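Side-chain contacts in trehalose-6-phosphate phosphatase (Neosartorya fumigata, PDB 5DXL), which is a fungal phosphatase of the haloacid dehalogenase (HAD) clan, combining a Rossmann-like alpha/beta core with a smaller domain built on an antiparallel sheet: residues A5-R8 and A9-L12; V119-H122 and F123-T127; D261-G264 and T265-L269. All coordinates share one frame; numbering follows the deposited sequence.

Contact 1. Residues A5-R8 and A9-L12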
# COMPACT_ATOMS: atom_id res chain seq x y z
N ALA A 5 -21.40 1.56 5.22
CA ALA A 5 -20.63 0.39 5.60
C ALA A 5 -20.67 -0.63 4.47
O ALA A 5 -21.66 -0.73 3.74
CB ALA A 5 -21.17 -0.21 6.89
N LEU A 6 -19.58 -1.37 4.31
CA LEU A 6 -19.51 -2.41 3.29
C LEU A 6 -20.73 -3.32 3.35
O LEU A 6 -21.06 -3.87 4.39
CB LEU A 6 -18.23 -3.23 3.48
CG LEU A 6 -17.98 -4.36 2.49
CD1 LEU A 6 -17.88 -3.84 1.06
CD2 LEU A 6 -16.70 -5.10 2.90
N ASP A 7 -21.42 -3.44 2.21
CA ASP A 7 -22.59 -4.32 2.10
C ASP A 7 -22.11 -5.77 2.02
O ASP A 7 -21.70 -6.24 0.96
CB ASP A 7 -23.41 -3.93 0.87
CG ASP A 7 -24.72 -4.69 0.76
OD1 ASP A 7 -24.81 -5.84 1.24
OD2 ASP A 7 -25.66 -4.12 0.17
N ARG A 8 -22.13 -6.47 3.15
CA ARG A 8 -21.54 -7.80 3.20
C ARG A 8 -22.28 -8.80 2.33
O ARG A 8 -21.67 -9.71 1.77
CB ARG A 8 -21.49 -8.30 4.64
CG ARG A 8 -20.66 -7.42 5.55
CD ARG A 8 -20.12 -8.26 6.68
NE ARG A 8 -19.45 -7.48 7.70
CZ ARG A 8 -18.91 -8.01 8.79
NH1 ARG A 8 -18.95 -9.33 8.97
NH2 ARG A 8 -18.31 -7.24 9.69
N ALA A 9 -23.59 -8.62 2.18
CA ALA A 9 -24.36 -9.50 1.30
C ALA A 9 -23.93 -9.33 -0.16
O ALA A 9 -23.74 -10.33 -0.87
CB ALA A 9 -25.86 -9.24 1.46
N LYS A 10 -23.78 -8.09 -0.61
CA LYS A 10 -23.32 -7.82 -1.97
C LYS A 10 -21.91 -8.36 -2.19
O LYS A 10 -21.60 -8.90 -3.25
CB LYS A 10 -23.33 -6.33 -2.28
CG LYS A 10 -24.70 -5.76 -2.58
CD LYS A 10 -24.59 -4.32 -3.04
CE LYS A 10 -25.95 -3.74 -3.39
NZ LYS A 10 -25.86 -2.26 -3.63
N LEU A 11 -21.06 -8.19 -1.18
CA LEU A 11 -19.69 -8.68 -1.25
C LEU A 11 -19.65 -10.19 -1.44
O LEU A 11 -18.94 -10.70 -2.31
CB LEU A 11 -18.92 -8.29 0.01
CG LEU A 11 -17.42 -8.60 0.00
CD1 LEU A 11 -16.67 -7.57 -0.84
CD2 LEU A 11 -16.88 -8.66 1.42
N LEU A 12 -20.39 -10.89 -0.59
CA LEU A 12 -20.39 -12.34 -0.61
C LEU A 12 -20.94 -12.86 -1.95
O LEU A 12 -20.42 -13.81 -2.52
CB LEU A 12 -21.22 -12.89 0.55
CG LEU A 12 -21.31 -14.41 0.63
CD1 LEU A 12 -19.91 -15.00 0.80
CD2 LEU A 12 -22.24 -14.83 1.76
O HOH W 1 -25.68 -1.65 -1.00

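Contact 2. Residues V119-H122 and F123-T127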
# COMPACT_ATOMS: atom_id res chain seq x y z
N VAL A 119 22.39 18.66 -4.72
CA VAL A 119 21.47 19.78 -4.58
C VAL A 119 21.11 20.02 -3.11
O VAL A 119 21.18 21.14 -2.62
CB VAL A 119 20.19 19.55 -5.39
CG1 VAL A 119 19.11 20.57 -5.01
CG2 VAL A 119 20.48 19.59 -6.88
N PHE A 120 20.72 18.96 -2.40
CA PHE A 120 20.42 19.11 -0.99
C PHE A 120 21.63 19.62 -0.18
O PHE A 120 21.47 20.43 0.73
CB PHE A 120 19.91 17.78 -0.39
CG PHE A 120 18.45 17.48 -0.65
CD1 PHE A 120 17.60 18.39 -1.24
CD2 PHE A 120 17.93 16.24 -0.27
CE1 PHE A 120 16.26 18.07 -1.46
CE2 PHE A 120 16.59 15.92 -0.47
CZ PHE A 120 15.76 16.83 -1.07
N GLN A 121 22.83 19.16 -0.51
CA GLN A 121 24.01 19.58 0.24
C GLN A 121 24.25 21.07 0.05
O GLN A 121 24.64 21.78 0.97
CB GLN A 121 25.25 18.79 -0.18
CG GLN A 121 26.51 19.20 0.56
CD GLN A 121 26.43 18.95 2.06
OE1 GLN A 121 25.75 18.02 2.51
NE2 GLN A 121 27.12 19.77 2.85
N HIS A 122 23.99 21.52 -1.17
CA HIS A 122 24.16 22.92 -1.54
C HIS A 122 23.24 23.79 -0.71
O HIS A 122 23.69 24.78 -0.10
CB HIS A 122 23.86 23.10 -3.01
CG HIS A 122 24.13 24.49 -3.51
ND1 HIS A 122 23.13 25.42 -3.67
CD2 HIS A 122 25.28 25.09 -3.89
CE1 HIS A 122 23.65 26.54 -4.13
NE2 HIS A 122 24.95 26.37 -4.27
N PHE A 123 21.96 23.43 -0.67
CA PHE A 123 20.97 24.19 0.09
C PHE A 123 21.20 24.05 1.59
O PHE A 123 20.90 24.98 2.34
CB PHE A 123 19.55 23.76 -0.27
CG PHE A 123 19.02 24.43 -1.50
CD1 PHE A 123 18.33 25.63 -1.40
CD2 PHE A 123 19.24 23.89 -2.75
CE1 PHE A 123 17.84 26.27 -2.53
CE2 PHE A 123 18.76 24.52 -3.89
CZ PHE A 123 18.06 25.72 -3.78
N THR A 124 21.73 22.91 2.03
CA THR A 124 22.02 22.74 3.44
C THR A 124 23.10 23.72 3.91
O THR A 124 22.93 24.39 4.93
CB THR A 124 22.45 21.30 3.75
OG1 THR A 124 21.34 20.44 3.46
CG2 THR A 124 22.82 21.15 5.22
N GLU A 125 24.18 23.81 3.15
CA GLU A 125 25.26 24.74 3.50
C GLU A 125 24.76 26.19 3.54
O GLU A 125 25.34 27.03 4.23
CB GLU A 125 26.41 24.60 2.49
CG GLU A 125 27.11 23.25 2.55
CD GLU A 125 27.92 22.95 1.30
OE1 GLU A 125 27.82 23.73 0.33
OE2 GLU A 125 28.64 21.94 1.29
N ARG A 126 23.68 26.46 2.82
CA ARG A 126 23.16 27.83 2.70
C ARG A 126 21.87 28.08 3.49
O ARG A 126 21.24 29.14 3.35
CB ARG A 126 22.95 28.17 1.23
CG ARG A 126 24.26 28.34 0.48
CD ARG A 126 24.15 27.98 -0.99
NE ARG A 126 25.45 28.11 -1.66
CZ ARG A 126 26.41 27.19 -1.61
NH1 ARG A 126 26.23 26.06 -0.94
NH2 ARG A 126 27.56 27.39 -2.24
N THR A 127 21.47 27.11 4.31
CA THR A 127 20.26 27.26 5.11
C THR A 127 20.54 26.77 6.52
O THR A 127 20.41 25.58 6.81
CB THR A 127 19.07 26.48 4.51
OG1 THR A 127 18.95 26.77 3.11
CG2 THR A 127 17.78 26.84 5.21

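Contact 3. Residues D261-G264 and T265-L269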
# COMPACT_ATOMS: atom_id res chain seq x y z
N ASP A 261 -13.69 -5.80 12.29
CA ASP A 261 -14.70 -5.93 11.24
C ASP A 261 -14.08 -6.44 9.95
O ASP A 261 -14.71 -7.18 9.19
CB ASP A 261 -15.41 -4.59 11.02
CG ASP A 261 -16.06 -4.08 12.28
OD1 ASP A 261 -16.82 -4.85 12.92
OD2 ASP A 261 -15.78 -2.93 12.67
N VAL A 262 -12.84 -6.03 9.68
CA VAL A 262 -12.13 -6.54 8.51
C VAL A 262 -11.96 -8.05 8.63
O VAL A 262 -12.27 -8.81 7.70
CB VAL A 262 -10.77 -5.85 8.35
CG1 VAL A 262 -9.99 -6.47 7.17
CG2 VAL A 262 -10.95 -4.35 8.15
N ILE A 263 -11.46 -8.48 9.78
CA ILE A 263 -11.23 -9.91 9.99
C ILE A 263 -12.55 -10.67 9.93
O ILE A 263 -12.62 -11.73 9.32
CB ILE A 263 -10.51 -10.17 11.31
CG1 ILE A 263 -9.14 -9.48 11.30
CG2 ILE A 263 -10.34 -11.68 11.55
CD1 ILE A 263 -8.23 -9.91 10.14
N GLY A 264 -13.60 -10.10 10.52
CA GLY A 264 -14.92 -10.73 10.46
C GLY A 264 -15.42 -10.88 9.04
O GLY A 264 -16.02 -11.91 8.69
N THR A 265 -15.18 -9.87 8.22
CA THR A 265 -15.60 -9.89 6.82
C THR A 265 -14.84 -10.96 6.03
O THR A 265 -15.45 -11.72 5.26
CB THR A 265 -15.38 -8.53 6.18
OG1 THR A 265 -16.28 -7.60 6.80
CG2 THR A 265 -15.68 -8.58 4.70
N ILE A 266 -13.53 -11.05 6.23
CA ILE A 266 -12.76 -12.06 5.52
C ILE A 266 -13.18 -13.46 6.00
O ILE A 266 -13.29 -14.38 5.19
CB ILE A 266 -11.25 -11.85 5.70
CG1 ILE A 266 -10.86 -10.49 5.12
CG2 ILE A 266 -10.47 -12.94 4.98
CD1 ILE A 266 -9.48 -10.02 5.55
N SER A 267 -13.44 -13.61 7.29
CA SER A 267 -13.95 -14.89 7.82
C SER A 267 -15.25 -15.31 7.15
O SER A 267 -15.44 -16.48 6.82
CB SER A 267 -14.14 -14.81 9.33
OG SER A 267 -12.90 -14.62 9.97
N MSE A 268 -16.15 -14.35 6.94
CA MSE A 268 -17.41 -14.63 6.25
C MSE A 268 -17.12 -15.19 4.86
O MSE A 268 -17.75 -16.16 4.44
CB MSE A 268 -18.28 -13.37 6.13
CG MSE A 268 -19.49 -13.54 5.17
SE MSE A 268 -20.37 -11.82 4.94
CE MSE A 268 -18.99 -11.05 3.77
N LEU A 269 -16.17 -14.59 4.14
CA LEU A 269 -15.83 -15.09 2.81
C LEU A 269 -15.25 -16.50 2.90
O LEU A 269 -15.62 -17.39 2.11
CB LEU A 269 -14.85 -14.15 2.10
CG LEU A 269 -15.36 -12.73 1.85
CD1 LEU A 269 -14.27 -11.95 1.13
CD2 LEU A 269 -16.65 -12.73 1.04

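Contact 1. Residues A5-R8 and A9-L12
D7 meets A9, K10 and L11 at the start of helix 8-17, where it forms an N-cap: its carboxylate accepts from a first-turn amide that has no helical carbonyl before it. This is the first helix of the chain, packed on a HAD-type alpha/beta core, and the segment leading into it is backbone hydrogen-bonded through L6 to H255 of strand 254-256, the outermost strand on that side of the sheet.

A9 contributes its methyl, with CB 3.6 Å from D7 OD1, close against the capping oxygen. At K10 the cap itself closes. K10 N donates to D7 OD1 at 3.1 Å and nearly straight, with an N-H...O angle of 169°; the amide approaches from well above the carboxylate plane, 65° out of it. D7 can reach this position because its CG is placed opposite the backbone nitrogen and beside the carbonyl carbon (chi1 -174°), which swings the carboxylate forward over the first turn. The extended K10 side chain then crosses that of D7 at about a right angle, and its CG comes within 3.3 Å of D7 OD2. The charged ends stop short of a salt bridge, K10 NZ being 4.2 Å from D7 OD2. A water bridges them, donating a hydrogen bond to D7 OD2 (2.7 Å) and accepting one from K10 NZ (2.7 Å), so each carboxylate oxygen has its own partner.

L11 faces the protein interior. Its amide bonds to D7 O, and its CD2 methyl meets L6 CD2 at 3.9 Å, the two leucine side chains crossing about perpendicularly in a buried apolar patch that F239 also lines. L12 continues the helical pattern: its N donates to R8 O at 2.9 Å, and its CB rests against the same oxygen.

Contact 2. Residues V119-H122 and F123-T127
R126 folds back over H122 at the C-terminal end of helix 112-125. Its CB and CG both lie 3.7 Å from H122 O, and CD rises over the imidazole face, 3.8 Å from the ring centroid, as a CH-pi contact. Rotation about CD-NE (chi4 81°) turns the guanidinium out of the line of the extended chain, bringing its flat face onto the ring. NE sits over the CE1 and NE2 side of H122. CZ lies 3.1 Å from H122 NE2, and the two planes are only 16° apart with centres 3.5 Å from each other, a true stack. At the tip NH2 also lies near H122 NE2, while NH1 is gripped twice: it donates to H122 O at 3.0 Å and forms a salt bridge with E125 OE1 at 3.1 Å, using that oxygen's anti lone pair. These bonds fix the rotation of the stacked group.

The other glutamate oxygen, E125 OE2, accepts from Q121 NE2 at 3.1 Å, in the plane of the amide but above that of the carboxylate. H122 also turns its edge to the face of F123, a T-shaped pair with planes at 78°. On the inner side T124 OG1 and T124 N bond to F120 O from opposite faces of that carbonyl. F120 packs against W141, and F123 against C158 of helix 148-164. Polar outer face and aromatic inner face together mark an amphipathic helix laid on an antiparallel sheet, consistent with the cap domain of HAD phosphatases.

Contact 3. Residues D261-G264 and T265-L269
From D261 to M268 the backbone is regular alpha-helix, with T265, I266, S267 and M268 each donating their amide to the carbonyl four residues earlier. Two of these carbonyls are also taken up by side-chain hydroxyls. T265 OG1 donates to D261 O at 2.9 Å, the same length as the bond from T265 N, and the two donors arrive from opposite faces of the carbonyl plane. The hydroxyl reaches back in this way because OG1 sits beside its own backbone nitrogen, opposite the carbonyl carbon (chi1 -66°); CG2, opposite the backbone nitrogen, packs against L11 of helix 8-17. Two residues on, S267 makes a similar double bond: its OG donates to I263 O at 3.0 Å from 40° above the carbonyl plane, while S267 N bonds to the same oxygen at 2.9 Å. Both hydroxyls thus find their acceptor within the helix itself, the common intrahelical i to i-4 bond of serine and threonine.

The apolar contact lies on another face. V262 and I266 run side by side and point the same way, with V262 CG1 3.9 Å from I266 CD1. I266 CG1 also covers V262 O, at 3.4 Å, so the buried isoleucine probably helps to screen the helical bond that its own amide makes to that oxygen. L31 meets V262, I263 and I266, and I263 and I266 also reach helix 45-56, whereas T265 and the selenomethionine M268 touch R8. A helix packed beside helices 8-17 and 45-56 and strand 254-256 is consistent with the helical layer flanking the sheet of a Rossmann-like HAD core.

How the contacts relate
The three contacts follow one another in series along the chain, none nesting in or crossing another; each is local, joining residues three to five apart in the chain, and closes no long loop. Contact 1 starts helix 8-17. Contact 2 ends helix 112-125 far away in the smaller antiparallel-sheet domain, its centre about 53 Å from that of contact 1 and on the opposite side of the chain's centre. Contact 3, on helix 259-270, returns to the first site: its centre is about 11 Å from that of contact 1, and L11 CD2 lies 3.5 Å from T265 CG2. The first helix, 8-17, and helix 259-270 are thereby packed together beside strand 254-256.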